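Local coordinates for protein aminotransferase class-III (Sphaerobacter thermophilus DSM 20745, PDB 6K8H) that is a class-III aminotransferase, also called an omega-transaminase, and holds (5-hydroxy-4,6-dimethylpyridin-3-yl)methyl dihydrogen phosphate in a pocket, at residues B[113-118]-B[266-271]; B[10-15]-B[56-61]. All blocks are in the same frame, centred on the assembly; numbering follows the deposited sequence.

Contact 1: B[113-118]-B[266-271]; sequences ERVPSL and GMQSVL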
loop_
_atom_site.group_PDB
_atom_site.type_symbol
_atom_site.label_atom_id
_atom_site.label_comp_id
_atom_site.label_asym_id
_atom_site.label_seq_id
_atom_site.Cartn_x
_atom_site.Cartn_y
_atom_site.Cartn_z
ATOM N N GLU B 113 21.650 6.301 -7.986
ATOM C CA GLU B 113 22.722 6.362 -8.976
ATOM C C GLU B 113 22.159 6.560 -10.377
ATOM O O GLU B 113 22.749 7.282 -11.192
ATOM C CB GLU B 113 23.574 5.089 -8.927
ATOM C CG GLU B 113 24.721 5.135 -7.918
ATOM C CD GLU B 113 25.106 3.755 -7.362
ATOM O OE1 GLU B 113 24.963 2.733 -8.087
ATOM O OE2 GLU B 113 25.563 3.702 -6.194
ATOM N N ARG B 114 21.001 5.961 -10.663
ATOM C CA ARG B 114 20.491 5.973 -12.033
ATOM C C ARG B 114 19.708 7.241 -12.381
ATOM O O ARG B 114 19.796 7.715 -13.517
ATOM C CB ARG B 114 19.601 4.759 -12.269
ATOM C CG ARG B 114 20.353 3.452 -12.282
ATOM C CD ARG B 114 19.514 2.361 -12.909
ATOM N NE ARG B 114 20.242 1.106 -12.932
ATOM C CZ ARG B 114 19.821 0.017 -13.557
ATOM N NH1 ARG B 114 18.655 0.041 -14.197
ATOM N NH2 ARG B 114 20.566 -1.085 -13.532
ATOM N N VAL B 115 18.912 7.771 -11.462
ATOM C CA VAL B 115 18.013 8.902 -11.741
ATOM C C VAL B 115 18.601 10.152 -11.169
ATOM O O VAL B 115 18.761 10.267 -9.928
ATOM C CB VAL B 115 16.602 8.658 -11.180
ATOM C CG1 VAL B 115 15.678 9.797 -11.603
ATOM C CG2 VAL B 115 16.036 7.297 -11.603
ATOM N N PRO B 116 18.911 11.183 -11.972
ATOM C CA PRO B 116 19.618 12.363 -11.450
ATOM C C PRO B 116 18.881 13.098 -10.335
ATOM O O PRO B 116 19.503 13.443 -9.324
ATOM C CB PRO B 116 19.774 13.245 -12.694
ATOM C CG PRO B 116 19.833 12.245 -13.839
ATOM C CD PRO B 116 18.842 11.167 -13.449
ATOM N N SER B 117 17.572 13.335 -10.483
ATOM C CA SER B 117 16.798 14.036 -9.459
ATOM C C SER B 117 16.751 13.289 -8.133
ATOM O O SER B 117 16.419 13.897 -7.111
ATOM C CB SER B 117 15.365 14.295 -9.950
ATOM O OG SER B 117 14.546 13.147 -9.767
ATOM N N LEU B 118 16.995 11.983 -8.130
ATOM C CA LEU B 118 16.882 11.212 -6.893
ATOM C C LEU B 118 18.175 11.341 -6.101
ATOM O O LEU B 118 19.187 10.707 -6.420
ATOM C CB LEU B 118 16.565 9.750 -7.183
ATOM C CG LEU B 118 15.256 9.464 -7.917
ATOM C CD1 LEU B 118 15.057 7.964 -8.094
ATOM C CD2 LEU B 118 14.093 10.097 -7.179
ATOM N N GLY B 266 14.775 7.171 -16.347
ATOM C CA GLY B 266 13.383 7.557 -16.310
ATOM C C GLY B 266 12.967 8.485 -17.443
ATOM O O GLY B 266 13.775 9.019 -18.222
ATOM N N MET B 267 11.648 8.670 -17.532
ATOM C CA MET B 267 11.108 9.575 -18.540
ATOM C C MET B 267 11.545 11.004 -18.273
ATOM O O MET B 267 11.731 11.777 -19.218
ATOM C CB MET B 267 9.583 9.489 -18.586
ATOM C CG MET B 267 8.986 10.099 -19.837
ATOM S SD MET B 267 9.673 9.314 -21.310
ATOM C CE MET B 267 8.744 10.104 -22.616
ATOM N N GLN B 268 11.744 11.369 -17.002
ATOM C CA GLN B 268 12.279 12.698 -16.709
ATOM C C GLN B 268 13.631 12.911 -17.383
ATOM O O GLN B 268 13.930 14.013 -17.855
ATOM C CB GLN B 268 12.405 12.903 -15.199
ATOM C CG GLN B 268 13.290 11.895 -14.495
ATOM C CD GLN B 268 13.188 12.020 -12.982
ATOM O OE1 GLN B 268 14.005 12.678 -12.356
ATOM N NE2 GLN B 268 12.153 11.421 -12.400
ATOM N N SER B 269 14.456 11.867 -17.455
ATOM C CA SER B 269 15.729 12.009 -18.157
ATOM C C SER B 269 15.504 12.127 -19.654
ATOM O O SER B 269 16.211 12.880 -20.338
ATOM C CB SER B 269 16.660 10.843 -17.835
ATOM O OG SER B 269 17.202 11.017 -16.531
ATOM N N VAL B 270 14.533 11.382 -20.188
ATOM C CA VAL B 270 14.230 11.533 -21.614
ATOM C C VAL B 270 13.808 12.971 -21.932
ATOM O O VAL B 270 14.257 13.569 -22.918
ATOM C CB VAL B 270 13.160 10.522 -22.055
ATOM C CG1 VAL B 270 12.713 10.838 -23.468
ATOM C CG2 VAL B 270 13.714 9.126 -22.003
ATOM N N LEU B 271 12.918 13.538 -21.120
ATOM C CA LEU B 271 12.336 14.850 -21.395
ATOM C C LEU B 271 13.164 16.002 -20.849
ATOM O O LEU B 271 12.830 17.162 -21.118
ATOM C CB LEU B 271 10.906 14.934 -20.832
ATOM C CG LEU B 271 9.919 13.889 -21.372
ATOM C CD1 LEU B 271 8.583 13.978 -20.647
ATOM C CD2 LEU B 271 9.718 14.031 -22.875
HETATM O O HOH W 1 16.308 13.236 -13.212
#

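Contact 2: B[10-15]-B[56-61]; sequences NVYREP and IVDADG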
loop_
_atom_site.group_PDB
_atom_site.type_symbol
_atom_site.label_atom_id
_atom_site.label_comp_id
_atom_site.label_asym_id
_atom_site.label_seq_id
_atom_site.Cartn_x
_atom_site.Cartn_y
_atom_site.Cartn_z
ATOM N N ASN B 10 -10.812 -18.005 -26.757
ATOM C CA ASN B 10 -11.475 -17.551 -25.529
ATOM C C ASN B 10 -12.397 -18.611 -24.919
ATOM O O ASN B 10 -13.573 -18.365 -24.656
ATOM C CB ASN B 10 -12.248 -16.257 -25.797
ATOM C CG ASN B 10 -11.331 -15.099 -26.105
ATOM O OD1 ASN B 10 -10.229 -15.017 -25.564
ATOM N ND2 ASN B 10 -11.764 -14.207 -26.987
ATOM N N VAL B 11 -11.865 -19.811 -24.687
ATOM C CA VAL B 11 -12.746 -20.868 -24.198
ATOM C C VAL B 11 -13.258 -20.583 -22.787
ATOM O O VAL B 11 -14.294 -21.132 -22.391
ATOM C CB VAL B 11 -12.048 -22.243 -24.266
ATOM C CG1 VAL B 11 -11.532 -22.496 -25.668
ATOM C CG2 VAL B 11 -10.913 -22.330 -23.271
ATOM N N TYR B 12 -12.600 -19.691 -22.037
ATOM C CA TYR B 12 -13.035 -19.401 -20.670
ATOM C C TYR B 12 -14.441 -18.831 -20.622
ATOM O O TYR B 12 -15.086 -18.908 -19.572
ATOM C CB TYR B 12 -12.065 -18.426 -19.984
ATOM C CG TYR B 12 -12.240 -16.968 -20.383
ATOM C CD1 TYR B 12 -11.660 -16.460 -21.544
ATOM C CD2 TYR B 12 -12.969 -16.099 -19.590
ATOM C CE1 TYR B 12 -11.823 -15.124 -21.903
ATOM C CE2 TYR B 12 -13.138 -14.773 -19.939
ATOM C CZ TYR B 12 -12.575 -14.290 -21.102
ATOM O OH TYR B 12 -12.743 -12.955 -21.435
ATOM N N ARG B 13 -14.925 -18.253 -21.726
ATOM C CA ARG B 13 -16.275 -17.701 -21.780
ATOM C C ARG B 13 -17.362 -18.770 -21.874
ATOM O O ARG B 13 -18.543 -18.439 -21.718
ATOM C CB ARG B 13 -16.405 -16.755 -22.974
ATOM C CG ARG B 13 -15.451 -15.565 -22.982
ATOM C CD ARG B 13 -16.120 -14.417 -23.685
ATOM N NE ARG B 13 -15.364 -13.164 -23.722
ATOM C CZ ARG B 13 -15.557 -12.141 -22.894
ATOM N NH1 ARG B 13 -16.459 -12.217 -21.922
ATOM N NH2 ARG B 13 -14.849 -11.030 -23.039
ATOM N N GLU B 14 -17.009 -20.027 -22.128
ATOM C CA GLU B 14 -18.024 -21.064 -22.257
ATOM C C GLU B 14 -18.601 -21.434 -20.891
ATOM O O GLU B 14 -17.888 -21.407 -19.887
ATOM C CB GLU B 14 -17.443 -22.319 -22.901
ATOM C CG GLU B 14 -16.902 -22.136 -24.302
ATOM C CD GLU B 14 -16.081 -23.336 -24.743
ATOM O OE1 GLU B 14 -15.915 -24.255 -23.911
ATOM O OE2 GLU B 14 -15.605 -23.369 -25.905
ATOM N N PRO B 15 -19.877 -21.818 -20.834
ATOM C CA PRO B 15 -20.435 -22.307 -19.564
ATOM C C PRO B 15 -19.665 -23.515 -19.058
ATOM O O PRO B 15 -19.178 -24.336 -19.837
ATOM C CB PRO B 15 -21.886 -22.666 -19.914
ATOM C CG PRO B 15 -21.987 -22.592 -21.413
ATOM C CD PRO B 15 -20.906 -21.671 -21.878
ATOM N N ILE B 56 1.374 -16.108 -20.575
ATOM C CA ILE B 56 0.441 -16.278 -19.465
ATOM C C ILE B 56 -0.553 -17.385 -19.823
ATOM O O ILE B 56 -1.077 -17.427 -20.944
ATOM C CB ILE B 56 -0.276 -14.951 -19.120
ATOM C CG1 ILE B 56 -1.181 -15.120 -17.907
ATOM C CG2 ILE B 56 -1.077 -14.399 -20.309
ATOM C CD1 ILE B 56 -1.580 -13.772 -17.240
ATOM N N VAL B 57 -0.817 -18.274 -18.862
ATOM C CA VAL B 57 -1.665 -19.451 -19.035
ATOM C C VAL B 57 -2.850 -19.327 -18.086
ATOM O O VAL B 57 -2.664 -19.196 -16.863
ATOM C CB VAL B 57 -0.884 -20.748 -18.761
ATOM C CG1 VAL B 57 -1.758 -21.985 -19.000
ATOM C CG2 VAL B 57 0.378 -20.802 -19.608
ATOM N N ASP B 58 -4.064 -19.404 -18.643
ATOM C CA ASP B 58 -5.246 -19.210 -17.825
ATOM C C ASP B 58 -5.751 -20.551 -17.288
ATOM O O ASP B 58 -5.234 -21.625 -17.620
ATOM C CB ASP B 58 -6.323 -18.390 -18.586
ATOM C CG ASP B 58 -7.141 -19.174 -19.629
ATOM O OD1 ASP B 58 -7.082 -20.423 -19.731
ATOM O OD2 ASP B 58 -7.877 -18.476 -20.381
ATOM N N ALA B 59 -6.737 -20.464 -16.390
ATOM C CA ALA B 59 -7.209 -21.628 -15.647
ATOM C C ALA B 59 -7.857 -22.658 -16.561
ATOM O O ALA B 59 -8.055 -23.805 -16.146
ATOM C CB ALA B 59 -8.183 -21.186 -14.543
ATOM N N ASP B 60 -8.194 -22.265 -17.789
ATOM C CA ASP B 60 -8.721 -23.168 -18.799
ATOM C C ASP B 60 -7.652 -23.663 -19.767
ATOM O O ASP B 60 -7.992 -24.270 -20.788
ATOM C CB ASP B 60 -9.841 -22.473 -19.570
ATOM C CG ASP B 60 -11.051 -22.207 -18.704
ATOM O OD1 ASP B 60 -11.833 -23.151 -18.505
ATOM O OD2 ASP B 60 -11.200 -21.069 -18.200
ATOM N N GLY B 61 -6.374 -23.428 -19.472
ATOM C CA GLY B 61 -5.295 -23.937 -20.294
ATOM C C GLY B 61 -4.963 -23.120 -21.529
ATOM O O GLY B 61 -4.067 -23.515 -22.286
HETATM O O HOH W 2 -9.538 -18.861 -22.542
#

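Contact 1: B[113-118]-B[266-271]
The carboxamide of Q268 is met over one face by V115 and at its oxygen by S117. Methyl CG1 of V115 lies above the amide, 3.6 Å from Q268 CD, the valine side chain roughly perpendicular to the glutamine chain. In the carbonyl plane, S117 OG donates to Q268 OE1 over 2.7 Å, on a lone pair, with a C=O...donor angle of 136°. A water linked to S117 N also approaches this oxygen, in a doubtfully short contact. Beyond CG the glutamine is extended (chi2 -171°), a length that carries its amide across to the turn. NE2 bonds E256 OE2 and T278 OG1 and OE1 has S117 OG, so both ends of the buried amide are satisfied and its flip is fixed. Alongside, P116 CD touches S269 OG at 3.5 Å, while that hydroxyl bonds G265 O. Proline suits the second place of the type I turn V115-L118, closed by L118 N to V115 O at 3.0 Å; short S117 points toward helix 266-271, letting its hydroxyl reach OE1. The turn follows helix 102-114 and precedes strand 120-124. S117 and L118 rest on T278 and M280 of strand 277-281, which follows helix 266-271.

Contact 2: B[10-15]-B[56-61]
Y12 and V11 offer carbon atoms to D60: Y12 CB lies 3.3 Å from the carboxylate oxygen OD2 of D60, and V11 CG2 packs against D60 CB at 3.9 Å, the valine and aspartate side chains running antiparallel. A water joins the segments: it accepts from Y12 N at 3.2 Å and donates to D58 OD2 at 2.8 Å, sitting in plane at an edge of the Y12 ring. With chi1 at 78°, Y12 CG stands between backbone N and carbonyl carbon; one face of the ring takes R13 CG, and Y12 OH lies over the R13 guanidinium. The aspartates belong to the turn of a beta hairpin, strands 55-58 and 63-66, where the type I turn D58-G61 is closed by G61 N to D58 O at 2.8 Å. Glycine at its end takes positive phi (82°) easily. D58 OD1 receives a weak bond from D60 N, and its main partner is E62 N; OD2 forms a salt bridge with R64. Farther out, D60 OD1 accepts from A18 N, where helix 18-29 begins. Short aspartates suit these backbone N-H groups. E62 accepts from N10 N and V11 N, holding N10 and the start of 3-10 segment 11-13 against the hairpin.

In the fold
Both segments of contact 2 come earlier in the sequence than either of contact 1, and the two contacts lie on opposite sides of the chain's centre, their own centres 41 Å apart and their nearest atoms about 24 Å apart. They share no sheet. Contact 2 fastens the N-terminal segment to the smaller four-stranded sheet, which strand 411-412 joins from late in the chain; its I56 also packs on F97 of the second subunit. Contact 1 packs beside the central seven-stranded sheet of the large domain of this fold-type I enzyme, at strand 277-281. Pocket residue D255 ends strand 251-255 and K282 directly follows strand 277-281; the Q268 side chain is about 12 Å from the bound ligand.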